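Long-range contacts in tyrosinase (Burkholderia thailandensis, PDB 5ZRD), which uses a pair of copper ions to hydroxylate monophenols to catechols, remaining productive at acidic pH, and probably oxidises these onward to quinones: residues S151-V156 / G174-R179; A35-Q40 / K143-P148; Y180-L185 / E206-L211; G166-K171 / V186-A191. One frame throughout, in Å; residues are numbered along the deposited sequence.

In the fold
From the N terminus, contact 2 closes first: it brings helix 27-41 against strand 143-146 and its exit, across a 102-residue loop holding the copper ligands H57, H85 and H94. Contact 1 then pairs 151-156 with 174-179, the loops before and after strand 165-167. Contact 4 starts inside the contact 1 loop and ends beyond it, so the two cross; it joins the turn after that strand to the start of helix 189-200. Contact 3 starts between the halves of contact 4 and ends on helix 205-221, crossing it. Contacts 1 and 3 follow in series, yet touch where Y175 and V178 meet G184. Contact 1 also meets contact 2 through F152 and Q40.

Contact 1 of 4, residues S151-V156 / G174-R179; sequences SFVLPV and GYVTVR
S151, L154 and T177 bury the most surface here, and T177 joins the two segments through both its backbone and its side chain. Its hydroxyl lies between the backbone N and the carbonyl carbon (chi1 57°), which turns OG1 toward segment 151-156, where it accepts the amide of F152 (N to OG1 3.0 Å). The T177 amide returns a bond to F152 O, also 3.0 Å from T177 N, while the methyl CG2 rests against the same carbonyl. S151 packs beside this hydroxyl, with its CB 3.4 Å from T177 OG1 and its own OG against V176 CG2. The segments run roughly antiparallel around a single beta bridge, V153 with V176, which form a non-hydrogen-bonded pair (CA to CA 4.3 Å). Regular pairing does not continue on either side of the bridge: at one, T177 OG1 rather than a carbonyl takes the F152 amide, and at the other G174 N bonds to L154 O. L154 N donates to Y175 O (2.9 Å, N-H...O 157°). L154 and Y175 lie alongside each other and point the same way, L154 CD1 being 3.7 Å from Y175 CD2. The phenol end of Y175 bonds to D303. L154 and F152 also pack on F51 of helix 50-57, whose H57 is a copper ligand, and the F152 ring meets F50 edge-to-face. R179, whose NH2 lies 4.2 Å from S151 N, forms a salt bridge with D313 through that guanidinium nitrogen.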
loop_
_atom_site.group_PDB
_atom_site.type_symbol
_atom_site.label_atom_id
_atom_site.label_comp_id
_atom_site.label_asym_id
_atom_site.label_seq_id
_atom_site.Cartn_x
_atom_site.Cartn_y
_atom_site.Cartn_z
ATOM N N SER A 151 -30.511 21.514 19.073
ATOM C CA SER A 151 -29.817 20.276 18.794
ATOM C C SER A 151 -30.360 19.736 17.483
ATOM O O SER A 151 -31.304 20.292 16.883
ATOM C CB SER A 151 -29.994 19.274 19.894
ATOM O OG SER A 151 -31.388 19.079 20.110
ATOM N N PHE A 152 -29.776 18.658 17.039
ATOM C CA PHE A 152 -30.242 18.062 15.784
ATOM C C PHE A 152 -30.090 16.554 15.895
ATOM O O PHE A 152 -29.138 16.066 16.476
ATOM C CB PHE A 152 -29.474 18.645 14.604
ATOM C CG PHE A 152 -29.662 17.967 13.271
ATOM C CD1 PHE A 152 -30.848 18.108 12.566
ATOM C CD2 PHE A 152 -28.619 17.272 12.682
ATOM C CE1 PHE A 152 -31.005 17.536 11.319
ATOM C CE2 PHE A 152 -28.771 16.717 11.425
ATOM C CZ PHE A 152 -29.963 16.841 10.748
ATOM N N VAL A 153 -31.111 15.878 15.410
ATOM C CA VAL A 153 -31.238 14.443 15.438
ATOM C C VAL A 153 -30.816 13.976 14.046
ATOM O O VAL A 153 -31.307 14.480 13.046
ATOM C CB VAL A 153 -32.697 14.019 15.753
ATOM C CG1 VAL A 153 -32.863 12.510 15.798
ATOM C CG2 VAL A 153 -33.227 14.632 17.051
ATOM N N LEU A 154 -29.932 13.015 13.974
ATOM C CA LEU A 154 -29.417 12.579 12.711
ATOM C C LEU A 154 -30.492 11.746 11.992
ATOM O O LEU A 154 -31.032 10.839 12.589
ATOM C CB LEU A 154 -28.157 11.760 12.983
ATOM C CG LEU A 154 -26.965 12.535 13.548
ATOM C CD1 LEU A 154 -25.789 11.604 13.802
ATOM C CD2 LEU A 154 -26.556 13.649 12.603
ATOM N N PRO A 155 -30.804 12.063 10.715
ATOM C CA PRO A 155 -31.793 11.265 9.942
ATOM C C PRO A 155 -31.275 9.898 9.461
ATOM O O PRO A 155 -32.066 8.989 9.224
ATOM C CB PRO A 155 -32.094 12.130 8.709
ATOM C CG PRO A 155 -30.815 12.901 8.503
ATOM C CD PRO A 155 -30.383 13.235 9.916
ATOM N N VAL A 156 -29.961 9.803 9.254
ATOM C CA VAL A 156 -29.270 8.579 8.933
ATOM C C VAL A 156 -28.027 8.550 9.804
ATOM O O VAL A 156 -27.682 9.561 10.416
ATOM C CB VAL A 156 -28.864 8.486 7.453
ATOM C CG1 VAL A 156 -30.078 8.433 6.543
ATOM C CG2 VAL A 156 -27.956 9.630 7.062
ATOM N N GLY A 174 -30.717 8.601 14.562
ATOM C CA GLY A 174 -31.386 9.043 15.810
ATOM C C GLY A 174 -30.456 9.669 16.842
ATOM O O GLY A 174 -30.891 10.140 17.847
ATOM N N TYR A 175 -29.164 9.701 16.617
ATOM C CA TYR A 175 -28.273 10.369 17.550
ATOM C C TYR A 175 -28.658 11.852 17.677
ATOM O O TYR A 175 -28.933 12.475 16.665
ATOM C CB TYR A 175 -26.829 10.247 17.059
ATOM C CG TYR A 175 -25.901 11.105 17.869
ATOM C CD1 TYR A 175 -25.527 10.722 19.151
ATOM C CD2 TYR A 175 -25.478 12.338 17.386
ATOM C CE1 TYR A 175 -24.685 11.520 19.907
ATOM C CE2 TYR A 175 -24.685 13.173 18.157
ATOM C CZ TYR A 175 -24.292 12.760 19.422
ATOM O OH TYR A 175 -23.484 13.555 20.172
ATOM N N VAL A 176 -28.660 12.420 18.881
ATOM C CA VAL A 176 -28.980 13.850 19.047
ATOM C C VAL A 176 -27.715 14.587 19.527
ATOM O O VAL A 176 -26.962 14.118 20.395
ATOM C CB VAL A 176 -30.209 14.061 19.967
ATOM C CG1 VAL A 176 -30.169 13.184 21.201
ATOM C CG2 VAL A 176 -30.439 15.499 20.403
ATOM N N THR A 177 -27.465 15.769 18.957
ATOM C CA THR A 177 -26.228 16.455 19.246
ATOM C C THR A 177 -26.305 16.897 20.692
ATOM O O THR A 177 -27.436 17.175 21.147
ATOM C CB THR A 177 -25.963 17.619 18.290
ATOM O OG1 THR A 177 -27.047 18.540 18.332
ATOM C CG2 THR A 177 -25.783 17.171 16.854
ATOM N N VAL A 178 -25.144 16.953 21.364
ATOM C CA VAL A 178 -25.086 17.462 22.724
ATOM C C VAL A 178 -23.973 18.493 22.882
ATOM O O VAL A 178 -22.991 18.463 22.207
ATOM C CB VAL A 178 -24.884 16.324 23.748
ATOM C CG1 VAL A 178 -26.017 15.325 23.639
ATOM C CG2 VAL A 178 -23.533 15.623 23.615
ATOM N N ARG A 179 -24.182 19.340 23.876
ATOM C CA ARG A 179 -23.294 20.361 24.337
ATOM C C ARG A 179 -22.889 20.033 25.772
ATOM O O ARG A 179 -23.492 19.162 26.417
ATOM C CB ARG A 179 -24.021 21.706 24.292
ATOM C CG ARG A 179 -24.341 22.184 22.875
ATOM C CD ARG A 179 -25.438 23.227 22.852
ATOM N NE ARG A 179 -25.849 23.527 21.474
ATOM C CZ ARG A 179 -26.928 24.219 21.183
ATOM N NH1 ARG A 179 -27.557 24.852 22.158
ATOM N NH2 ARG A 179 -27.394 24.262 19.943
#

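Contact 2 of 4, residues A35-Q40 / K143-P148; sequences AWVGIQ and KQIDNP
W36 and V37 of helix 27-41 meet P148 just after strand 143-146, the second strand of a two-stranded beta-hairpin begun by strand 137-140; the contact thus fastens the hairpin's exit to an N-terminal helix. W36 touches the proline through its CB, 3.8 Å from P148 CG. Its indole meets F50 edge-to-face and packs on L101 and L105 of helix 90-108, while I39 CD1 lies over the rim of one face. One residue on, V37 uses a single methyl for two partners. With CG1 anti to the backbone N (chi1 174°), CG2 is left to face the hairpin, where it meets I145 CD1 tip to tip at 3.6 Å and also rests 3.9 Å from P148 CG. W36 and V37 therefore share the same proline carbon. Q40, one turn further along, supplies the polar closure: its chain is extended beyond CG (chi2 178°) and its side chain crosses that of P148 at about a right angle. NE2 donates to P148 O at 2.9 Å in a fairly straight bond (158°). The acceptor lies close to the plane of the Q40 amide, although NE2 itself is tilted from the carbonyl plane of P148. The other amide atom, Q40 OE1, packs against P148 CB at 3.2 Å.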
loop_
_atom_site.group_PDB
_atom_site.type_symbol
_atom_site.label_atom_id
_atom_site.label_comp_id
_atom_site.label_asym_id
_atom_site.label_seq_id
_atom_site.Cartn_x
_atom_site.Cartn_y
_atom_site.Cartn_z
ATOM N N ALA A 35 -37.326 28.560 8.870
ATOM C CA ALA A 35 -36.305 28.174 7.863
ATOM C C ALA A 35 -35.462 26.994 8.364
ATOM O O ALA A 35 -35.099 26.086 7.597
ATOM C CB ALA A 35 -35.417 29.360 7.563
ATOM N N TRP A 36 -35.128 27.024 9.652
ATOM C CA TRP A 36 -34.316 25.983 10.232
ATOM C C TRP A 36 -35.136 24.682 10.311
ATOM O O TRP A 36 -34.612 23.577 10.019
ATOM C CB TRP A 36 -33.790 26.422 11.603
ATOM C CG TRP A 36 -32.466 27.107 11.547
ATOM C CD1 TRP A 36 -32.207 28.448 11.472
ATOM C CD2 TRP A 36 -31.193 26.457 11.571
ATOM N NE1 TRP A 36 -30.856 28.673 11.444
ATOM C CE2 TRP A 36 -30.214 27.468 11.487
ATOM C CE3 TRP A 36 -30.798 25.122 11.638
ATOM C CZ2 TRP A 36 -28.861 27.172 11.495
ATOM C CZ3 TRP A 36 -29.461 24.827 11.639
ATOM C CH2 TRP A 36 -28.513 25.843 11.570
ATOM N N VAL A 37 -36.422 24.794 10.676
ATOM C CA VAL A 37 -37.300 23.599 10.619
ATOM C C VAL A 37 -37.272 23.032 9.191
ATOM O O VAL A 37 -37.013 21.850 8.963
ATOM C CB VAL A 37 -38.732 23.924 11.093
ATOM C CG1 VAL A 37 -39.663 22.735 10.889
ATOM C CG2 VAL A 37 -38.755 24.367 12.550
ATOM N N GLY A 38 -37.439 23.897 8.208
ATOM C CA GLY A 38 -37.473 23.436 6.822
ATOM C C GLY A 38 -36.198 22.747 6.368
ATOM O O GLY A 38 -36.264 21.693 5.720
ATOM N N ILE A 39 -35.020 23.313 6.661
ATOM C CA ILE A 39 -33.758 22.667 6.162
ATOM C C ILE A 39 -33.503 21.375 6.940
ATOM O O ILE A 39 -32.926 20.429 6.403
ATOM C CB ILE A 39 -32.535 23.622 6.150
ATOM C CG1 ILE A 39 -32.054 24.055 7.541
ATOM C CG2 ILE A 39 -32.796 24.837 5.258
ATOM C CD1 ILE A 39 -30.609 24.576 7.555
ATOM N N GLN A 40 -33.969 21.305 8.184
ATOM C CA GLN A 40 -33.818 20.061 8.969
ATOM C C GLN A 40 -34.737 18.971 8.402
ATOM O O GLN A 40 -34.424 17.807 8.563
ATOM C CB GLN A 40 -34.045 20.328 10.462
ATOM C CG GLN A 40 -32.806 20.924 11.110
ATOM C CD GLN A 40 -32.876 21.283 12.571
ATOM O OE1 GLN A 40 -33.851 21.018 13.275
ATOM N NE2 GLN A 40 -31.803 21.907 13.038
ATOM N N LYS A 143 -48.644 26.459 17.110
ATOM C CA LYS A 143 -48.386 25.104 17.639
ATOM C C LYS A 143 -47.033 25.118 18.353
ATOM O O LYS A 143 -46.097 25.797 17.916
ATOM C CB LYS A 143 -48.377 24.036 16.539
ATOM C CG LYS A 143 -49.742 23.725 15.938
ATOM C CD LYS A 143 -49.714 22.723 14.807
ATOM C CE LYS A 143 -51.044 22.643 14.087
ATOM N NZ LYS A 143 -51.235 21.334 13.424
ATOM N N GLN A 144 -46.942 24.401 19.459
ATOM C CA GLN A 144 -45.648 24.187 20.081
ATOM C C GLN A 144 -44.825 23.236 19.209
ATOM O O GLN A 144 -45.366 22.240 18.741
ATOM C CB GLN A 144 -45.803 23.603 21.480
ATOM C CG GLN A 144 -45.985 24.670 22.543
ATOM C CD GLN A 144 -45.045 24.435 23.695
ATOM O OE1 GLN A 144 -44.727 23.297 24.031
ATOM N NE2 GLN A 144 -44.581 25.516 24.299
ATOM N N ILE A 145 -43.540 23.556 18.976
ATOM C CA ILE A 145 -42.616 22.594 18.342
ATOM C C ILE A 145 -41.360 22.485 19.196
ATOM O O ILE A 145 -41.105 23.341 20.033
ATOM C CB ILE A 145 -42.261 22.990 16.894
ATOM C CG1 ILE A 145 -41.480 24.309 16.833
ATOM C CG2 ILE A 145 -43.530 23.025 16.042
ATOM C CD1 ILE A 145 -40.904 24.624 15.481
ATOM N N ASP A 146 -40.596 21.433 18.927
ATOM C CA ASP A 146 -39.199 21.336 19.361
ATOM C C ASP A 146 -38.397 22.483 18.674
ATOM O O ASP A 146 -38.532 22.710 17.457
ATOM C CB ASP A 146 -38.620 19.961 18.964
ATOM C CG ASP A 146 -39.317 18.774 19.685
ATOM O OD1 ASP A 146 -39.980 18.978 20.723
ATOM O OD2 ASP A 146 -39.189 17.625 19.219
ATOM N N ASN A 147 -37.620 23.224 19.459
ATOM C CA ASN A 147 -36.730 24.250 18.953
ATOM C C ASN A 147 -35.683 23.585 18.049
ATOM O O ASN A 147 -34.876 22.835 18.525
ATOM C CB ASN A 147 -36.051 24.973 20.116
ATOM C CG ASN A 147 -35.064 26.041 19.680
ATOM O OD1 ASN A 147 -34.978 26.366 18.504
ATOM N ND2 ASN A 147 -34.316 26.589 20.614
ATOM N N PRO A 148 -35.699 23.847 16.738
ATOM C CA PRO A 148 -34.698 23.218 15.884
ATOM C C PRO A 148 -33.247 23.656 16.157
ATOM O O PRO A 148 -32.326 23.014 15.660
ATOM C CB PRO A 148 -35.070 23.689 14.472
ATOM C CG PRO A 148 -35.594 25.065 14.707
ATOM C CD PRO A 148 -36.304 24.990 16.045
#

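Contact 3 of 4, residues Y180-L185 / E206-L211; sequences YPLSGL and EKNTEL
Y180 holds CG anti to its backbone nitrogen (chi1 175°), and the cis peptide bond that follows folds P181 back over the phenol, so that both residues face L211 and N208 on helix 205-221. P181 CB sits 4.0 Å above the centre of the Y180 ring, an intimate pairing of the kind known from aromatic residues before cis-prolines. This leaves the ring edge to meet the helix: Y180 CE1 approaches L211 O to 3.5 Å, near the ring plane, and lies 4.1 Å from L211 CB. The proline itself crosses the N208 side chain at about a right angle, with P181 CG 3.5 Å from N208 OD1 and P181 CD 3.7 Å from N208 CB. L182 adds its CD2 methyl, 4.0 Å from N208 ND2, while that amide nitrogen donates to F202 O. The contact thus lays the loop leading to helix 189-200 against the next helix; P181 O, for its part, takes a bond from H198. No hydrogen bond spans the two segments, so cohesion comes from van der Waals packing, perhaps aided by weak attraction between the polarised C-H edge of Y180 and the L211 carbonyl.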
loop_
_atom_site.group_PDB
_atom_site.type_symbol
_atom_site.label_atom_id
_atom_site.label_comp_id
_atom_site.label_asym_id
_atom_site.label_seq_id
_atom_site.Cartn_x
_atom_site.Cartn_y
_atom_site.Cartn_z
ATOM N N TYR A 180 -21.834 20.689 26.226
ATOM C CA TYR A 180 -21.472 20.693 27.618
ATOM C C TYR A 180 -22.755 20.852 28.436
ATOM O O TYR A 180 -23.548 21.697 28.104
ATOM C CB TYR A 180 -20.507 21.844 27.854
ATOM C CG TYR A 180 -20.073 22.109 29.266
ATOM C CD1 TYR A 180 -20.821 22.928 30.107
ATOM C CD2 TYR A 180 -18.871 21.614 29.742
ATOM C CE1 TYR A 180 -20.425 23.183 31.411
ATOM C CE2 TYR A 180 -18.450 21.870 31.037
ATOM C CZ TYR A 180 -19.226 22.668 31.872
ATOM O OH TYR A 180 -18.769 22.986 33.116
ATOM N N PRO A 181 -22.944 20.062 29.491
ATOM C CA PRO A 181 -21.871 19.229 30.119
ATOM C C PRO A 181 -21.985 17.753 29.734
ATOM O O PRO A 181 -21.425 16.898 30.406
ATOM C CB PRO A 181 -22.165 19.356 31.619
ATOM C CG PRO A 181 -23.677 19.319 31.619
ATOM C CD PRO A 181 -24.101 20.120 30.396
ATOM N N LEU A 182 -22.674 17.472 28.639
ATOM C CA LEU A 182 -22.920 16.078 28.180
ATOM C C LEU A 182 -21.853 15.589 27.183
ATOM O O LEU A 182 -21.128 16.375 26.536
ATOM C CB LEU A 182 -24.303 16.006 27.530
ATOM C CG LEU A 182 -25.488 16.343 28.437
ATOM C CD1 LEU A 182 -26.813 16.017 27.736
ATOM C CD2 LEU A 182 -25.389 15.567 29.733
ATOM N N SER A 183 -21.809 14.254 27.064
ATOM C CA SER A 183 -20.978 13.547 26.134
ATOM C C SER A 183 -21.823 12.869 25.050
ATOM O O SER A 183 -22.912 12.292 25.308
ATOM C CB SER A 183 -20.152 12.542 26.868
ATOM O OG SER A 183 -19.214 11.935 25.999
ATOM N N GLY A 184 -21.309 12.889 23.823
ATOM C CA GLY A 184 -21.951 12.102 22.759
ATOM C C GLY A 184 -20.980 11.304 21.908
ATOM O O GLY A 184 -21.239 11.097 20.752
ATOM N N LEU A 185 -19.915 10.780 22.476
ATOM C CA LEU A 185 -19.013 9.909 21.714
ATOM C C LEU A 185 -19.456 8.456 21.970
ATOM O O LEU A 185 -19.441 8.021 23.107
ATOM C CB LEU A 185 -17.576 10.183 22.166
ATOM C CG LEU A 185 -16.474 9.687 21.244
ATOM C CD1 LEU A 185 -16.343 10.561 19.984
ATOM C CD2 LEU A 185 -15.150 9.639 22.001
ATOM N N GLU A 206 -32.404 21.718 32.844
ATOM C CA GLU A 206 -32.349 23.145 33.195
ATOM C C GLU A 206 -31.012 23.426 33.885
ATOM O O GLU A 206 -30.416 24.460 33.657
ATOM C CB GLU A 206 -33.519 23.601 34.076
ATOM C CG GLU A 206 -34.888 23.300 33.479
ATOM C CD GLU A 206 -35.935 24.388 33.677
ATOM O OE1 GLU A 206 -36.367 24.588 34.839
ATOM O OE2 GLU A 206 -36.318 25.035 32.669
ATOM N N LYS A 207 -30.560 22.501 34.716
ATOM C CA LYS A 207 -29.310 22.663 35.435
ATOM C C LYS A 207 -28.134 22.648 34.435
ATOM O O LYS A 207 -27.174 23.442 34.555
ATOM C CB LYS A 207 -29.228 21.557 36.485
ATOM C CG LYS A 207 -27.855 21.321 37.093
ATOM C CD LYS A 207 -27.317 22.486 37.899
ATOM C CE LYS A 207 -26.462 21.996 39.048
ATOM N NZ LYS A 207 -25.610 23.081 39.579
ATOM N N ASN A 208 -28.243 21.763 33.436
ATOM C CA ASN A 208 -27.272 21.610 32.368
ATOM C C ASN A 208 -27.089 22.953 31.645
ATOM O O ASN A 208 -25.979 23.406 31.528
ATOM C CB ASN A 208 -27.662 20.447 31.442
ATOM C CG ASN A 208 -27.479 19.099 32.114
ATOM O OD1 ASN A 208 -26.852 19.005 33.171
ATOM N ND2 ASN A 208 -28.001 18.046 31.511
ATOM N N THR A 209 -28.183 23.596 31.230
ATOM C CA THR A 209 -28.165 24.935 30.606
ATOM C C THR A 209 -27.532 25.989 31.526
ATOM O O THR A 209 -26.835 26.904 31.052
ATOM C CB THR A 209 -29.588 25.381 30.248
ATOM O OG1 THR A 209 -30.071 24.481 29.269
ATOM C CG2 THR A 209 -29.691 26.791 29.709
ATOM N N GLU A 210 -27.797 25.903 32.823
ATOM C CA GLU A 210 -27.132 26.833 33.782
ATOM C C GLU A 210 -25.618 26.589 33.774
ATOM O O GLU A 210 -24.835 27.552 33.705
ATOM C CB GLU A 210 -27.713 26.715 35.201
ATOM C CG GLU A 210 -29.135 27.269 35.300
ATOM C CD GLU A 210 -29.882 26.979 36.596
ATOM O OE1 GLU A 210 -29.227 26.706 37.617
ATOM O OE2 GLU A 210 -31.128 27.019 36.571
ATOM N N LEU A 211 -25.218 25.319 33.850
ATOM C CA LEU A 211 -23.806 24.989 33.836
ATOM C C LEU A 211 -23.150 25.496 32.540
ATOM O O LEU A 211 -22.012 26.038 32.566
ATOM C CB LEU A 211 -23.644 23.473 33.969
ATOM C CG LEU A 211 -23.873 22.905 35.373
ATOM C CD1 LEU A 211 -23.842 21.383 35.341
ATOM C CD2 LEU A 211 -22.836 23.421 36.361
#

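Contact 4 of 4, residues G166-K171 / V186-A191; sequences GNIYEK and VGTPEA
G187 sets its backbone against a type I beta turn, N167 to E170, at the end of strand 165-167. The CA of G187 makes a CA-H...O contact with N167 O at 3.2 Å and lies 3.4 Å from E170 O, and having no side chain permits so close an approach. N167 O also takes the E170 amide, closing the turn. Two waters fill in where direct bonds across the segments are lacking: one donates to I168 O and E170 O and accepts from V186 N, the other links E170 OE2 to G187 O, while E170 OE1 accepts from D160 N. I168 and T188 lie side by side, with their CG2 methyls 3.8 Å apart, and I168 CG2 also reaches A191 CB at 4.2 Å. K171 CG meets V186 CG2 at 3.7 Å, while the K171 amine goes on to G184 O and a salt bridge with D303. G166 and N167 pair in an antiparallel ladder with a strand of the second subunit, so the sheet continues into that chain. T188 is the N-cap of helix 189-200: its hydroxyl, between the backbone N and the carbonyl carbon (chi1 67°), places OG1 3.1 Å from A191 N, whose hydrogen bond it accepts.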
loop_
_atom_site.group_PDB
_atom_site.type_symbol
_atom_site.label_atom_id
_atom_site.label_comp_id
_atom_site.label_asym_id
_atom_site.label_seq_id
_atom_site.Cartn_x
_atom_site.Cartn_y
_atom_site.Cartn_z
ATOM N N GLY A 166 -16.508 -0.988 14.077
ATOM C CA GLY A 166 -17.129 0.233 14.636
ATOM C C GLY A 166 -16.058 1.214 15.099
ATOM O O GLY A 166 -15.008 0.770 15.561
ATOM N N ASN A 167 -16.251 2.533 14.985
ATOM C CA ASN A 167 -15.193 3.399 15.528
ATOM C C ASN A 167 -15.803 4.706 16.051
ATOM O O ASN A 167 -17.008 4.942 15.895
ATOM C CB ASN A 167 -14.110 3.610 14.467
ATOM C CG ASN A 167 -14.689 4.372 13.310
ATOM O OD1 ASN A 167 -15.382 5.334 13.560
ATOM N ND2 ASN A 167 -14.509 3.914 12.088
ATOM N N ILE A 168 -14.962 5.568 16.627
ATOM C CA ILE A 168 -15.468 6.691 17.396
ATOM C C ILE A 168 -15.924 7.797 16.442
ATOM O O ILE A 168 -16.621 8.740 16.876
ATOM C CB ILE A 168 -14.465 7.196 18.455
ATOM C CG1 ILE A 168 -13.134 7.637 17.850
ATOM C CG2 ILE A 168 -14.252 6.157 19.558
ATOM C CD1 ILE A 168 -12.204 8.239 18.839
ATOM N N TYR A 169 -15.612 7.669 15.151
ATOM C CA TYR A 169 -16.247 8.551 14.180
ATOM C C TYR A 169 -17.755 8.300 14.113
ATOM O O TYR A 169 -18.496 9.207 13.763
ATOM C CB TYR A 169 -15.718 8.359 12.760
ATOM C CG TYR A 169 -14.254 8.602 12.557
ATOM C CD1 TYR A 169 -13.517 9.373 13.443
ATOM C CD2 TYR A 169 -13.604 8.085 11.447
ATOM C CE1 TYR A 169 -12.157 9.590 13.253
ATOM C CE2 TYR A 169 -12.247 8.295 11.242
ATOM C CZ TYR A 169 -11.522 9.064 12.143
ATOM O OH TYR A 169 -10.180 9.270 11.982
ATOM N N GLU A 170 -18.198 7.074 14.420
ATOM C CA GLU A 170 -19.536 6.593 13.998
ATOM C C GLU A 170 -20.578 6.980 15.029
ATOM O O GLU A 170 -20.288 6.986 16.249
ATOM C CB GLU A 170 -19.505 5.083 13.756
ATOM C CG GLU A 170 -18.580 4.723 12.603
ATOM C CD GLU A 170 -18.714 3.301 12.133
ATOM O OE1 GLU A 170 -18.597 3.064 10.920
ATOM O OE2 GLU A 170 -18.905 2.456 13.003
ATOM N N LYS A 171 -21.764 7.313 14.505
ATOM C CA LYS A 171 -22.880 7.729 15.311
ATOM C C LYS A 171 -24.168 7.238 14.660
ATOM O O LYS A 171 -24.372 7.459 13.457
ATOM C CB LYS A 171 -22.811 9.251 15.491
ATOM C CG LYS A 171 -22.044 9.674 16.731
ATOM C CD LYS A 171 -21.269 10.958 16.672
ATOM C CE LYS A 171 -21.810 12.007 17.605
ATOM N NZ LYS A 171 -20.773 12.653 18.447
ATOM N N VAL A 186 -19.892 7.735 20.943
ATOM C CA VAL A 186 -20.699 6.510 21.142
ATOM C C VAL A 186 -20.316 5.365 20.171
ATOM O O VAL A 186 -20.996 4.325 20.149
ATOM C CB VAL A 186 -22.198 6.848 21.026
ATOM C CG1 VAL A 186 -22.650 7.727 22.160
ATOM C CG2 VAL A 186 -22.587 7.488 19.708
ATOM N N GLY A 187 -19.263 5.490 19.367
ATOM C CA GLY A 187 -19.079 4.564 18.258
ATOM C C GLY A 187 -18.331 3.292 18.629
ATOM O O GLY A 187 -18.267 2.391 17.829
ATOM N N THR A 188 -17.714 3.237 19.802
ATOM C CA THR A 188 -17.186 2.007 20.330
ATOM C C THR A 188 -17.889 1.678 21.653
ATOM O O THR A 188 -18.501 2.549 22.296
ATOM C CB THR A 188 -15.673 2.050 20.584
ATOM O OG1 THR A 188 -15.482 2.982 21.638
ATOM C CG2 THR A 188 -14.859 2.450 19.374
ATOM N N PRO A 189 -17.794 0.410 22.069
ATOM C CA PRO A 189 -18.478 0.001 23.319
ATOM C C PRO A 189 -17.966 0.814 24.513
ATOM O O PRO A 189 -18.754 1.284 25.284
ATOM C CB PRO A 189 -18.164 -1.490 23.465
ATOM C CG PRO A 189 -18.015 -1.945 22.012
ATOM C CD PRO A 189 -17.331 -0.773 21.319
ATOM N N GLU A 190 -16.665 1.032 24.597
ATOM C CA GLU A 190 -16.098 1.754 25.728
ATOM C C GLU A 190 -16.507 3.234 25.635
ATOM O O GLU A 190 -16.943 3.804 26.632
ATOM C CB GLU A 190 -14.587 1.517 25.826
ATOM C CG GLU A 190 -13.785 2.140 24.694
ATOM C CD GLU A 190 -12.452 1.489 24.323
ATOM O OE1 GLU A 190 -11.528 1.489 25.196
ATOM O OE2 GLU A 190 -12.322 1.004 23.139
ATOM N N ALA A 191 -16.467 3.845 24.450
ATOM C CA ALA A 191 -16.846 5.264 24.371
ATOM C C ALA A 191 -18.295 5.418 24.841
ATOM O O ALA A 191 -18.625 6.334 25.613
ATOM C CB ALA A 191 -16.643 5.804 22.979
HETATM O O HOH W 1 -18.863 8.302 18.193
HETATM O O HOH W 2 -19.928 2.161 15.519
#